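Tol-Pal system protein TolB (PDB 7MX5) probably acts as the periplasmic member of the Tol-Pal system, which is thought to help the outer membrane invaginate during cell division and to maintain its integrity. Local coordinates at residues N26-I31 with I110-G114; G82-Q88 with L99-V105; S174-P179 with A218-P223; S227-T231 with D260-Y265. All coordinates share one frame; numbering follows the deposited sequence.

Contact 1: N26-I31 with I110-G114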
loop_
_atom_site.group_PDB
_atom_site.type_symbol
_atom_site.label_atom_id
_atom_site.label_comp_id
_atom_site.label_asym_id
_atom_site.label_seq_id
_atom_site.Cartn_x
_atom_site.Cartn_y
_atom_site.Cartn_z
ATOM N N ASN A 26 24.855 -10.849 -8.221
ATOM C CA ASN A 26 24.064 -10.705 -9.435
ATOM C C ASN A 26 23.444 -9.322 -9.575
ATOM O O ASN A 26 22.685 -9.092 -10.522
ATOM C CB ASN A 26 22.956 -11.763 -9.456
ATOM C CG ASN A 26 22.702 -12.320 -10.838
ATOM O OD1 ASN A 26 23.470 -12.081 -11.769
ATOM N ND2 ASN A 26 21.611 -13.063 -10.984
ATOM N N GLY A 27 23.758 -8.398 -8.673
ATOM C CA GLY A 27 22.976 -7.188 -8.525
ATOM C C GLY A 27 21.905 -7.296 -7.466
ATOM O O GLY A 27 20.972 -6.485 -7.456
ATOM N N LEU A 28 22.017 -8.276 -6.569
ATOM C CA LEU A 28 20.980 -8.564 -5.587
ATOM C C LEU A 28 21.122 -7.692 -4.346
ATOM O O LEU A 28 20.156 -7.056 -3.911
ATOM C CB LEU A 28 21.034 -10.047 -5.208
ATOM C CG LEU A 28 19.869 -10.719 -4.477
ATOM C CD1 LEU A 28 19.949 -10.512 -2.968
ATOM C CD2 LEU A 28 18.547 -10.221 -5.015
ATOM N N TYR A 29 22.320 -7.657 -3.764
ATOM C CA TYR A 29 22.496 -6.978 -2.485
ATOM C C TYR A 29 22.254 -5.468 -2.526
ATOM O O TYR A 29 21.802 -4.935 -1.498
ATOM C CB TYR A 29 23.888 -7.311 -1.914
ATOM C CG TYR A 29 25.032 -6.418 -2.350
ATOM C CD1 TYR A 29 25.295 -5.215 -1.704
ATOM C CD2 TYR A 29 25.870 -6.796 -3.389
ATOM C CE1 TYR A 29 26.344 -4.405 -2.099
ATOM C CE2 TYR A 29 26.919 -5.995 -3.791
ATOM C CZ TYR A 29 27.152 -4.802 -3.144
ATOM O OH TYR A 29 28.200 -4.004 -3.541
ATOM N N PRO A 30 22.520 -4.729 -3.614
ATOM C CA PRO A 30 22.116 -3.312 -3.611
ATOM C C PRO A 30 20.617 -3.124 -3.468
ATOM O O PRO A 30 20.179 -2.154 -2.838
ATOM C CB PRO A 30 22.626 -2.783 -4.959
ATOM C CG PRO A 30 23.629 -3.754 -5.422
ATOM C CD PRO A 30 23.287 -5.074 -4.825
ATOM N N ILE A 31 19.817 -4.030 -4.034
ATOM C CA ILE A 31 18.371 -3.967 -3.847
ATOM C C ILE A 31 18.013 -4.207 -2.385
ATOM O O ILE A 31 17.142 -3.531 -1.824
ATOM C CB ILE A 31 17.672 -4.975 -4.776
ATOM C CG1 ILE A 31 17.856 -4.570 -6.240
ATOM C CG2 ILE A 31 16.193 -5.089 -4.432
ATOM C CD1 ILE A 31 17.413 -5.630 -7.227
ATOM N N ILE A 110 14.999 -11.010 -10.328
ATOM C CA ILE A 110 16.007 -10.572 -9.369
ATOM C C ILE A 110 15.446 -9.553 -8.382
ATOM O O ILE A 110 15.779 -9.585 -7.195
ATOM C CB ILE A 110 17.226 -10.016 -10.137
ATOM C CG1 ILE A 110 18.227 -9.360 -9.187
ATOM C CG2 ILE A 110 16.781 -9.049 -11.228
ATOM C CD1 ILE A 110 19.120 -10.348 -8.486
ATOM N N ARG A 111 14.589 -8.639 -8.845
ATOM C CA ARG A 111 14.023 -7.643 -7.940
ATOM C C ARG A 111 13.091 -8.279 -6.917
ATOM O O ARG A 111 13.035 -7.830 -5.766
ATOM C CB ARG A 111 13.289 -6.562 -8.735
ATOM C CG ARG A 111 14.211 -5.522 -9.356
ATOM C CD ARG A 111 13.483 -4.208 -9.614
ATOM N NE ARG A 111 13.448 -3.344 -8.438
ATOM C CZ ARG A 111 14.500 -2.717 -7.929
ATOM N NH1 ARG A 111 15.702 -2.824 -8.472
ATOM N NH2 ARG A 111 14.341 -1.956 -6.850
ATOM N N GLN A 112 12.357 -9.324 -7.311
ATOM C CA GLN A 112 11.504 -10.022 -6.355
ATOM C C GLN A 112 12.328 -10.800 -5.336
ATOM O O GLN A 112 11.901 -10.951 -4.186
ATOM C CB GLN A 112 10.539 -10.954 -7.092
ATOM C CG GLN A 112 11.198 -12.177 -7.708
ATOM C CD GLN A 112 10.240 -13.336 -7.898
ATOM O OE1 GLN A 112 9.241 -13.222 -8.609
ATOM N NE2 GLN A 112 10.543 -14.462 -7.263
ATOM N N ALA A 113 13.507 -11.287 -5.729
ATOM C CA ALA A 113 14.344 -12.035 -4.798
ATOM C C ALA A 113 14.930 -11.122 -3.730
ATOM O O ALA A 113 14.991 -11.495 -2.552
ATOM C CB ALA A 113 15.457 -12.759 -5.556
ATOM N N GLY A 114 15.366 -9.923 -4.119
ATOM C CA GLY A 114 15.877 -8.981 -3.137
ATOM C C GLY A 114 14.812 -8.528 -2.161
ATOM O O GLY A 114 15.082 -8.350 -0.971
#
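Leu28 and Ile110 lie alongside each other with their tips pointed opposite ways, where the turn leading into helix 29-37 meets the N-terminal part of helix 110-126. Followed outward, Leu28 begins with CB, which lies 3.8 Å from Ile110 CD1. CG stands slightly farther from the same methyl, anti to the backbone N (chi1 -165°), which points CD2 across at the side of the second helix. CD2 then does most of the touching: it is 3.5 Å from Ile110 CD1, and it abuts the helix backbone, 3.3 Å from Gly114 N, with Ala113 CB at its flank. Since Gly114 lacks a side chain, the methyl can rest against the main chain, and the bare CA also allows Ile31 close, its CG2 lying 4.1 Å from Gly114 CA. The CA atoms of Ile31 and Gly114 are accordingly only 5.6 Å apart. The longer branch of Ile31 runs the other way, toward Arg111, and places CD1 3.5 Å from Arg111 NH1 and close to the aliphatic CG. A bend at chi3 (85°) brings NH1 back beside the isoleucine, while NH2 forms a salt bridge with Asp158. No hydrogen bond joins the two segments, so the union is apolar apart from the arginine end. Phe83 touches Asn26 and Ile110 from strand 83-91, and Ile76 of strand 70-78 backs Leu28. Two helices packed together beside a mixed beta-sheet in this way are part of the alpha/beta architecture of the TolB amino-terminal domain.

Contact 2: G82-Q88 with L99-V105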
loop_
_atom_site.group_PDB
_atom_site.type_symbol
_atom_site.label_atom_id
_atom_site.label_comp_id
_atom_site.label_asym_id
_atom_site.label_seq_id
_atom_site.Cartn_x
_atom_site.Cartn_y
_atom_site.Cartn_z
ATOM N N GLY A 82 18.059 -20.234 -12.988
ATOM C CA GLY A 82 18.605 -18.911 -12.767
ATOM C C GLY A 82 19.789 -18.904 -11.827
ATOM O O GLY A 82 20.912 -19.216 -12.233
ATOM N N PHE A 83 19.556 -18.554 -10.564
ATOM C CA PHE A 83 20.636 -18.500 -9.591
ATOM C C PHE A 83 20.081 -18.766 -8.201
ATOM O O PHE A 83 18.884 -18.622 -7.944
ATOM C CB PHE A 83 21.363 -17.149 -9.630
ATOM C CG PHE A 83 20.536 -15.996 -9.134
ATOM C CD1 PHE A 83 19.648 -15.349 -9.977
ATOM C CD2 PHE A 83 20.656 -15.549 -7.826
ATOM C CE1 PHE A 83 18.893 -14.284 -9.527
ATOM C CE2 PHE A 83 19.902 -14.487 -7.369
ATOM C CZ PHE A 83 19.019 -13.853 -8.220
ATOM N N GLU A 84 20.981 -19.160 -7.305
ATOM C CA GLU A 84 20.673 -19.383 -5.903
ATOM C C GLU A 84 21.300 -18.275 -5.070
ATOM O O GLU A 84 22.386 -17.785 -5.392
ATOM C CB GLU A 84 21.202 -20.740 -5.432
ATOM C CG GLU A 84 20.139 -21.802 -5.244
ATOM C CD GLU A 84 20.730 -23.179 -5.019
ATOM O OE1 GLU A 84 21.861 -23.263 -4.494
ATOM O OE2 GLU A 84 20.065 -24.177 -5.367
ATOM N N VAL A 85 20.614 -17.879 -4.002
ATOM C CA VAL A 85 21.152 -16.924 -3.042
ATOM C C VAL A 85 21.122 -17.573 -1.665
ATOM O O VAL A 85 20.055 -17.953 -1.169
ATOM C CB VAL A 85 20.387 -15.589 -3.053
ATOM C CG1 VAL A 85 18.880 -15.808 -2.993
ATOM C CG2 VAL A 85 20.852 -14.704 -1.904
ATOM N N HIS A 86 22.299 -17.726 -1.067
ATOM C CA HIS A 86 22.445 -18.202 0.303
ATOM C C HIS A 86 22.815 -16.997 1.155
ATOM O O HIS A 86 23.925 -16.468 1.036
ATOM C CB HIS A 86 23.504 -19.298 0.396
ATOM C CG HIS A 86 23.623 -19.909 1.758
ATOM N ND1 HIS A 86 24.714 -20.657 2.147
ATOM C CD2 HIS A 86 22.789 -19.880 2.825
ATOM C CE1 HIS A 86 24.546 -21.063 3.392
ATOM N NE2 HIS A 86 23.385 -20.606 3.826
ATOM N N TYR A 87 21.889 -16.554 2.001
ATOM C CA TYR A 87 22.078 -15.344 2.784
ATOM C C TYR A 87 21.879 -15.634 4.264
ATOM O O TYR A 87 21.176 -16.576 4.644
ATOM C CB TYR A 87 21.124 -14.226 2.333
ATOM C CG TYR A 87 19.658 -14.527 2.547
ATOM C CD1 TYR A 87 18.932 -15.248 1.608
ATOM C CD2 TYR A 87 18.994 -14.076 3.682
ATOM C CE1 TYR A 87 17.591 -15.520 1.797
ATOM C CE2 TYR A 87 17.653 -14.344 3.879
ATOM C CZ TYR A 87 16.956 -15.065 2.934
ATOM O OH TYR A 87 15.621 -15.335 3.124
ATOM N N GLN A 88 22.511 -14.808 5.098
ATOM C CA GLN A 88 22.427 -14.944 6.544
ATOM C C GLN A 88 22.205 -13.576 7.172
ATOM O O GLN A 88 22.537 -12.539 6.593
ATOM C CB GLN A 88 23.692 -15.583 7.133
ATOM C CG GLN A 88 23.994 -16.978 6.621
ATOM C CD GLN A 88 25.319 -17.508 7.132
ATOM O OE1 GLN A 88 26.325 -16.797 7.136
ATOM N NE2 GLN A 88 25.327 -18.762 7.566
ATOM N N LEU A 99 19.033 -15.425 10.715
ATOM C CA LEU A 99 18.577 -16.076 9.497
ATOM C C LEU A 99 19.730 -16.841 8.870
ATOM O O LEU A 99 20.881 -16.397 8.917
ATOM C CB LEU A 99 18.023 -15.067 8.481
ATOM C CG LEU A 99 16.809 -14.227 8.878
ATOM C CD1 LEU A 99 16.622 -13.081 7.898
ATOM C CD2 LEU A 99 15.558 -15.089 8.949
ATOM N N ASN A 100 19.413 -17.997 8.291
ATOM C CA ASN A 100 20.362 -18.774 7.490
ATOM C C ASN A 100 19.522 -19.514 6.447
ATOM O O ASN A 100 19.093 -20.648 6.668
ATOM C CB ASN A 100 21.184 -19.732 8.339
ATOM C CG ASN A 100 22.106 -20.605 7.506
ATOM O OD1 ASN A 100 23.037 -20.113 6.866
ATOM N ND2 ASN A 100 21.850 -21.909 7.509
ATOM N N GLU A 101 19.285 -18.849 5.320
ATOM C CA GLU A 101 18.301 -19.301 4.350
ATOM C C GLU A 101 18.906 -19.369 2.957
ATOM O O GLU A 101 19.869 -18.665 2.639
ATOM C CB GLU A 101 17.079 -18.370 4.327
ATOM C CG GLU A 101 16.406 -18.189 5.678
ATOM C CD GLU A 101 15.485 -19.339 6.032
ATOM O OE1 GLU A 101 15.349 -20.271 5.211
ATOM O OE2 GLU A 101 14.896 -19.312 7.132
ATOM N N LEU A 102 18.322 -20.232 2.130
ATOM C CA LEU A 102 18.608 -20.294 0.705
ATOM C C LEU A 102 17.318 -20.032 -0.057
ATOM O O LEU A 102 16.272 -20.602 0.273
ATOM C CB LEU A 102 19.187 -21.653 0.302
ATOM C CG LEU A 102 19.605 -21.749 -1.169
ATOM C CD1 LEU A 102 21.116 -21.637 -1.317
ATOM C CD2 LEU A 102 19.084 -23.027 -1.809
ATOM N N LEU A 103 17.391 -19.168 -1.064
ATOM C CA LEU A 103 16.247 -18.842 -1.905
ATOM C C LEU A 103 16.613 -19.131 -3.352
ATOM O O LEU A 103 17.607 -18.602 -3.861
ATOM C CB LEU A 103 15.831 -17.380 -1.729
ATOM C CG LEU A 103 14.722 -16.878 -2.656
ATOM C CD1 LEU A 103 13.358 -17.314 -2.146
ATOM C CD2 LEU A 103 14.784 -15.365 -2.798
ATOM N N ASN A 104 15.821 -19.976 -4.004
ATOM C CA ASN A 104 16.024 -20.293 -5.410
ATOM C C ASN A 104 15.308 -19.258 -6.265
ATOM O O ASN A 104 14.110 -19.013 -6.083
ATOM C CB ASN A 104 15.516 -21.699 -5.725
ATOM C CG ASN A 104 16.569 -22.762 -5.490
ATOM O OD1 ASN A 104 17.395 -23.039 -6.360
ATOM N ND2 ASN A 104 16.552 -23.360 -4.304
ATOM N N VAL A 105 16.042 -18.652 -7.187
ATOM C CA VAL A 105 15.539 -17.557 -8.009
ATOM C C VAL A 105 15.468 -18.040 -9.452
ATOM O O VAL A 105 16.482 -18.491 -10.000
ATOM C CB VAL A 105 16.422 -16.307 -7.891
ATOM C CG1 VAL A 105 15.692 -15.106 -8.449
ATOM C CG2 VAL A 105 16.818 -16.077 -6.443
#
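Phe83 and Val105 form the first of three hydrogen-bonded pairs in this antiparallel hairpin, followed by Val85 with Leu103 and Tyr87 with Glu101. Each pair is closed by two backbone bonds, from 2.9 Å for Val105 N to Phe83 O up to 3.1 Å for Phe83 N to Val105 O.

Apolar contacts dominate the face bearing Phe83, Val85, Tyr87, Leu103 and Val105. Val105 lies over one face of the Phe83 ring in a CH-pi contact, CB standing 3.7 Å from the centroid; on that same face CG1 nears CE1 and CG2 nears CE2. Val85 CG1 packs 3.7 Å from Leu103 CB. Glu101 shares this face, its CB 3.6 Å from Tyr87 CZ and its carboxylate leading away. Helix 110-126 touches this face through Ile110, Val117 and Ala120.

Side-chain hydrogen bonds lie on the other face. Asn100 OD1 accepts from Gln88 NE2 at 2.7 Å and from His86 NE2 at 3.1 Å, the donors arriving from opposite faces of the Asn100 amide, both well out of its plane. Gln88 NE2 also bonds to Asn56.

The chemistry is thus divided: a largely apolar face suits the helix, whereas two donors gripping one oxygen probably restrict rotation of the Asn100 amide.

Contact 3: S174-P179 with A218-P223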
loop_
_atom_site.group_PDB
_atom_site.type_symbol
_atom_site.label_atom_id
_atom_site.label_comp_id
_atom_site.label_asym_id
_atom_site.label_seq_id
_atom_site.Cartn_x
_atom_site.Cartn_y
_atom_site.Cartn_z
ATOM N N SER A 174 -10.702 4.707 -8.807
ATOM C CA SER A 174 -10.860 3.834 -7.649
ATOM C C SER A 174 -10.456 2.390 -7.921
ATOM O O SER A 174 -11.323 1.510 -8.002
ATOM C CB SER A 174 -12.309 3.880 -7.160
ATOM O OG SER A 174 -12.718 5.212 -6.907
ATOM N N PRO A 175 -9.162 2.097 -8.051
ATOM C CA PRO A 175 -8.735 0.691 -8.108
ATOM C C PRO A 175 -8.894 0.039 -6.742
ATOM O O PRO A 175 -8.495 0.602 -5.720
ATOM C CB PRO A 175 -7.263 0.768 -8.533
ATOM C CG PRO A 175 -6.958 2.215 -8.770
ATOM C CD PRO A 175 -8.032 3.035 -8.145
ATOM N N ALA A 176 -9.491 -1.151 -6.730
ATOM C CA ALA A 176 -9.745 -1.889 -5.500
ATOM C C ALA A 176 -9.243 -3.314 -5.658
ATOM O O ALA A 176 -9.533 -3.972 -6.662
ATOM C CB ALA A 176 -11.235 -1.887 -5.147
ATOM N N TRP A 177 -8.501 -3.790 -4.662
ATOM C CA TRP A 177 -7.878 -5.104 -4.717
ATOM C C TRP A 177 -8.835 -6.172 -4.205
ATOM O O TRP A 177 -9.487 -5.990 -3.171
ATOM C CB TRP A 177 -6.590 -5.120 -3.895
ATOM C CG TRP A 177 -5.421 -4.514 -4.598
ATOM C CD1 TRP A 177 -4.949 -3.244 -4.454
ATOM C CD2 TRP A 177 -4.570 -5.152 -5.558
ATOM N NE1 TRP A 177 -3.857 -3.049 -5.264
ATOM C CE2 TRP A 177 -3.604 -4.206 -5.953
ATOM C CE3 TRP A 177 -4.532 -6.432 -6.120
ATOM C CZ2 TRP A 177 -2.611 -4.499 -6.885
ATOM C CZ3 TRP A 177 -3.546 -6.721 -7.045
ATOM C CH2 TRP A 177 -2.599 -5.758 -7.418
ATOM N N THR A 178 -8.916 -7.281 -4.931
ATOM C CA THR A 178 -9.671 -8.427 -4.461
ATOM C C THR A 178 -8.956 -9.055 -3.262
ATOM O O THR A 178 -7.734 -8.934 -3.131
ATOM C CB THR A 178 -9.852 -9.437 -5.600
ATOM O OG1 THR A 178 -11.249 -9.640 -5.847
ATOM C CG2 THR A 178 -9.196 -10.769 -5.288
ATOM N N PRO A 179 -9.704 -9.699 -2.353
ATOM C CA PRO A 179 -9.104 -10.157 -1.081
ATOM C C PRO A 179 -7.799 -10.929 -1.220
ATOM O O PRO A 179 -6.884 -10.718 -0.415
ATOM C CB PRO A 179 -10.204 -11.039 -0.475
ATOM C CG PRO A 179 -11.465 -10.600 -1.109
ATOM C CD PRO A 179 -11.166 -9.878 -2.384
ATOM N N ALA A 218 -16.188 3.670 -6.425
ATOM C CA ALA A 218 -15.543 3.340 -5.159
ATOM C C ALA A 218 -15.831 1.898 -4.754
ATOM O O ALA A 218 -16.527 1.662 -3.757
ATOM C CB ALA A 218 -15.995 4.299 -4.056
ATOM N N PRO A 219 -15.318 0.912 -5.484
ATOM C CA PRO A 219 -15.588 -0.482 -5.125
ATOM C C PRO A 219 -14.748 -0.940 -3.944
ATOM O O PRO A 219 -13.672 -0.408 -3.662
ATOM C CB PRO A 219 -15.220 -1.259 -6.395
ATOM C CG PRO A 219 -14.289 -0.377 -7.150
ATOM C CD PRO A 219 -14.447 1.035 -6.666
ATOM N N SER A 220 -15.272 -1.944 -3.243
ATOM C CA SER A 220 -14.588 -2.556 -2.115
ATOM C C SER A 220 -15.145 -3.960 -1.938
ATOM O O SER A 220 -16.360 -4.159 -2.010
ATOM C CB SER A 220 -14.765 -1.739 -0.831
ATOM O OG SER A 220 -14.156 -2.386 0.273
ATOM N N PHE A 221 -14.259 -4.922 -1.704
ATOM C CA PHE A 221 -14.615 -6.333 -1.742
ATOM C C PHE A 221 -14.657 -6.929 -0.342
ATOM O O PHE A 221 -13.841 -6.585 0.520
ATOM C CB PHE A 221 -13.630 -7.111 -2.613
ATOM C CG PHE A 221 -13.798 -6.850 -4.077
ATOM C CD1 PHE A 221 -14.829 -7.444 -4.785
ATOM C CD2 PHE A 221 -12.940 -5.991 -4.742
ATOM C CE1 PHE A 221 -14.993 -7.199 -6.132
ATOM C CE2 PHE A 221 -13.099 -5.744 -6.086
ATOM C CZ PHE A 221 -14.128 -6.348 -6.784
ATOM N N SER A 222 -15.621 -7.821 -0.130
ATOM C CA SER A 222 -15.777 -8.484 1.153
ATOM C C SER A 222 -14.583 -9.395 1.432
ATOM O O SER A 222 -14.022 -9.994 0.511
ATOM C CB SER A 222 -17.061 -9.307 1.168
ATOM O OG SER A 222 -18.016 -8.763 2.058
ATOM N N PRO A 223 -14.168 -9.506 2.696
ATOM C CA PRO A 223 -13.080 -10.444 3.024
ATOM C C PRO A 223 -13.380 -11.880 2.631
ATOM O O PRO A 223 -12.452 -12.621 2.281
ATOM C CB PRO A 223 -12.928 -10.300 4.544
ATOM C CG PRO A 223 -13.546 -8.995 4.893
ATOM C CD PRO A 223 -14.526 -8.626 3.821
HETATM O O HOH W 1 -11.489 -3.761 -1.783
#
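Ala176 and Ser174 press against Pro219 in the close part of this contact. Ala176 CB lies 3.2 Å from Pro219 O and also touches the ring at CG, while Pro219 CD sits 3.4 Å from Ser174 O and packs against Ser174 CB. Ser174 OG hydrogen-bonds to Glu394. Nearby, the Phe221 ring has Ala176 O near its plane, 4.0 Å from CE2, and Thr178 OG1 above the centre of one face; its CG, anti to the carbonyl carbon (chi1 -73°), carries the ring toward segment 174-179. The two strands run almost parallel, 3° apart, yet share no direct hydrogen bond: they are the first strands of successive four-stranded antiparallel sheets, within ranges assigned to WD40-like repeats, and meet as neighbouring blades of a beta-propeller do. Farther along, the joint is looser: a water accepts from Phe221 N at 3.0 Å and donates weakly to Trp177 O, bridging backbone groups of the two strands. Past it, Pro179 crosses Phe221 at about a right angle and makes a second close point, CG 3.1 Å from Ser222 O and CD 3.7 Å from Phe221 CB. The partly exposed end is looser again, Pro179 CB 3.9 Å from Pro223 O.

Contact 4: S227-T231 with D260-Y265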
loop_
_atom_site.group_PDB
_atom_site.type_symbol
_atom_site.label_atom_id
_atom_site.label_comp_id
_atom_site.label_asym_id
_atom_site.label_seq_id
_atom_site.Cartn_x
_atom_site.Cartn_y
_atom_site.Cartn_z
ATOM N N SER A 227 -18.970 -10.708 -1.640
ATOM C CA SER A 227 -19.754 -9.495 -1.813
ATOM C C SER A 227 -18.843 -8.328 -2.162
ATOM O O SER A 227 -17.625 -8.378 -1.967
ATOM C CB SER A 227 -20.569 -9.170 -0.554
ATOM O OG SER A 227 -21.362 -10.277 -0.163
ATOM N N MET A 228 -19.458 -7.268 -2.681
ATOM C CA MET A 228 -18.751 -6.048 -3.041
ATOM C C MET A 228 -19.632 -4.847 -2.728
ATOM O O MET A 228 -20.828 -4.850 -3.030
ATOM C CB MET A 228 -18.367 -6.039 -4.527
ATOM C CG MET A 228 -17.944 -4.674 -5.052
ATOM S SD MET A 228 -17.893 -4.589 -6.852
ATOM C CE MET A 228 -19.453 -3.768 -7.173
ATOM N N LEU A 229 -19.037 -3.830 -2.114
ATOM C CA LEU A 229 -19.711 -2.565 -1.870
ATOM C C LEU A 229 -19.336 -1.558 -2.951
ATOM O O LEU A 229 -18.240 -1.606 -3.516
ATOM C CB LEU A 229 -19.352 -1.999 -0.495
ATOM C CG LEU A 229 -19.932 -2.709 0.728
ATOM C CD1 LEU A 229 -19.124 -2.361 1.965
ATOM C CD2 LEU A 229 -21.395 -2.353 0.924
ATOM N N PHE A 230 -20.261 -0.646 -3.236
ATOM C CA PHE A 230 -20.007 0.402 -4.213
ATOM C C PHE A 230 -20.954 1.562 -3.952
ATOM O O PHE A 230 -22.001 1.406 -3.319
ATOM C CB PHE A 230 -20.155 -0.111 -5.652
ATOM C CG PHE A 230 -21.535 -0.608 -5.991
ATOM C CD1 PHE A 230 -21.960 -1.860 -5.577
ATOM C CD2 PHE A 230 -22.400 0.174 -6.739
ATOM C CE1 PHE A 230 -23.225 -2.319 -5.895
ATOM C CE2 PHE A 230 -23.666 -0.280 -7.060
ATOM C CZ PHE A 230 -24.078 -1.528 -6.640
ATOM N N THR A 231 -20.562 2.733 -4.444
ATOM C CA THR A 231 -21.354 3.946 -4.314
ATOM C C THR A 231 -22.090 4.226 -5.617
ATOM O O THR A 231 -21.535 4.056 -6.707
ATOM C CB THR A 231 -20.473 5.142 -3.949
ATOM O OG1 THR A 231 -19.499 4.743 -2.977
ATOM C CG2 THR A 231 -21.320 6.270 -3.380
ATOM N N ASP A 260 -20.352 12.958 -1.477
ATOM C CA ASP A 260 -19.887 11.704 -2.050
ATOM C C ASP A 260 -19.243 10.845 -0.971
ATOM O O ASP A 260 -18.463 11.335 -0.149
ATOM C CB ASP A 260 -18.896 11.962 -3.184
ATOM C CG ASP A 260 -19.173 11.103 -4.403
ATOM O OD1 ASP A 260 -19.154 9.861 -4.274
ATOM O OD2 ASP A 260 -19.414 11.670 -5.491
ATOM N N THR A 261 -19.574 9.556 -0.977
ATOM C CA THR A 261 -19.146 8.639 0.065
ATOM C C THR A 261 -18.505 7.402 -0.551
ATOM O O THR A 261 -18.659 7.119 -1.741
ATOM C CB THR A 261 -20.320 8.222 0.961
ATOM O OG1 THR A 261 -19.836 7.417 2.044
ATOM C CG2 THR A 261 -21.345 7.434 0.161
ATOM N N GLU A 262 -17.769 6.672 0.286
ATOM C CA GLU A 262 -17.121 5.426 -0.096
ATOM C C GLU A 262 -17.201 4.455 1.072
ATOM O O GLU A 262 -16.978 4.841 2.222
ATOM C CB GLU A 262 -15.650 5.640 -0.495
ATOM C CG GLU A 262 -15.404 6.809 -1.438
ATOM C CD GLU A 262 -15.151 8.110 -0.699
ATOM O OE1 GLU A 262 -15.123 8.090 0.550
ATOM O OE2 GLU A 262 -14.987 9.151 -1.369
ATOM N N ALA A 263 -17.515 3.197 0.773
ATOM C CA ALA A 263 -17.656 2.159 1.784
ATOM C C ALA A 263 -16.475 1.200 1.718
ATOM O O ALA A 263 -16.041 0.809 0.630
ATOM C CB ALA A 263 -18.965 1.389 1.601
ATOM N N ARG A 264 -15.956 0.825 2.886
ATOM C CA ARG A 264 -14.807 -0.069 2.992
ATOM C C ARG A 264 -15.095 -1.120 4.053
ATOM O O ARG A 264 -15.397 -0.779 5.200
ATOM C CB ARG A 264 -13.532 0.706 3.339
ATOM C CG ARG A 264 -13.203 1.834 2.374
ATOM C CD ARG A 264 -12.087 1.434 1.425
ATOM N NE ARG A 264 -11.884 2.422 0.373
ATOM C CZ ARG A 264 -10.697 2.786 -0.094
ATOM N NH1 ARG A 264 -9.578 2.269 0.385
ATOM N NH2 ARG A 264 -10.632 3.692 -1.066
ATOM N N TYR A 265 -14.990 -2.392 3.670
ATOM C CA TYR A 265 -15.269 -3.484 4.593
ATOM C C TYR A 265 -14.266 -3.508 5.740
ATOM O O TYR A 265 -13.084 -3.203 5.561
ATOM C CB TYR A 265 -15.219 -4.827 3.865
ATOM C CG TYR A 265 -16.410 -5.137 2.991
ATOM C CD1 TYR A 265 -17.587 -5.633 3.537
ATOM C CD2 TYR A 265 -16.347 -4.966 1.616
ATOM C CE1 TYR A 265 -18.675 -5.928 2.737
ATOM C CE2 TYR A 265 -17.425 -5.264 0.808
ATOM C CZ TYR A 265 -18.585 -5.746 1.372
ATOM O OH TYR A 265 -19.662 -6.039 0.566
HETATM O O HOH W 2 -18.019 2.410 -1.898
#
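Leu229 lays its CD1 methyl over the centre of the Tyr265 ring, 3.5 Å from the centroid and 12° off the ring normal, a CH-pi contact made squarely on one face. Its CG position, anti to the carbonyl carbon (chi1 -72°), also sends the branch point out along the phenol, 3.3 Å from Tyr265 OH, so the leucine follows the ring from its middle to its hydroxyl end. On its other flank CD1 packs 3.8 Å from Ala263 CB, and Phe272 of the neighbouring strand 271-276 touches both of these residues. Ser227 CB adds a contact with Tyr265 OH, and that hydroxyl has a weak hydrogen bond with Gln242. At the opposite end of the interface the character changes. Thr231 OG1 donates to Thr261 O at 2.8 Å, approaching from above the carbonyl plane, 36° out of it. The same threonine brings its CG2 to 3.7 Å from Thr261 CG2, so that it meets its partner with both branches, while Thr261 OG1 is hydrogen-bonded to Thr275 O. A water donates to Thr231 OG1 and accepts from Ala263 N at 2.8 Å, thereby supplying a partner for an amide at the inner edge of the next sheet. Strands 227-231 and 263-265 belong to successive four-stranded sheets, in keeping with adjoining propeller blades. Between them the aromatic-aliphatic overlap provides apolar packing, whereas the threonine and its water satisfy buried backbone groups where no continuous beta ladder does so.

From the N terminus, the chain first passes through segment 26-31, whose partner 110-114 arrives only after contact 2 has formed. Contact 2, the hairpin of 82-88 and 99-105, therefore lies within the longer loop of contact 1, and the two touch where Val105 and Leu103 meet Ala113. Together they join sheet and helices in the amino-terminal part. Contacts 3 and 4 follow in series, far off in the propeller; the centres of contacts 1 and 4 are about 38 Å apart. Contact 3 closes at 218-223 before contact 4 opens at 227-231. Strands 215-221 and 227-232 are sheet neighbours, so a single blade is tied to those on either side.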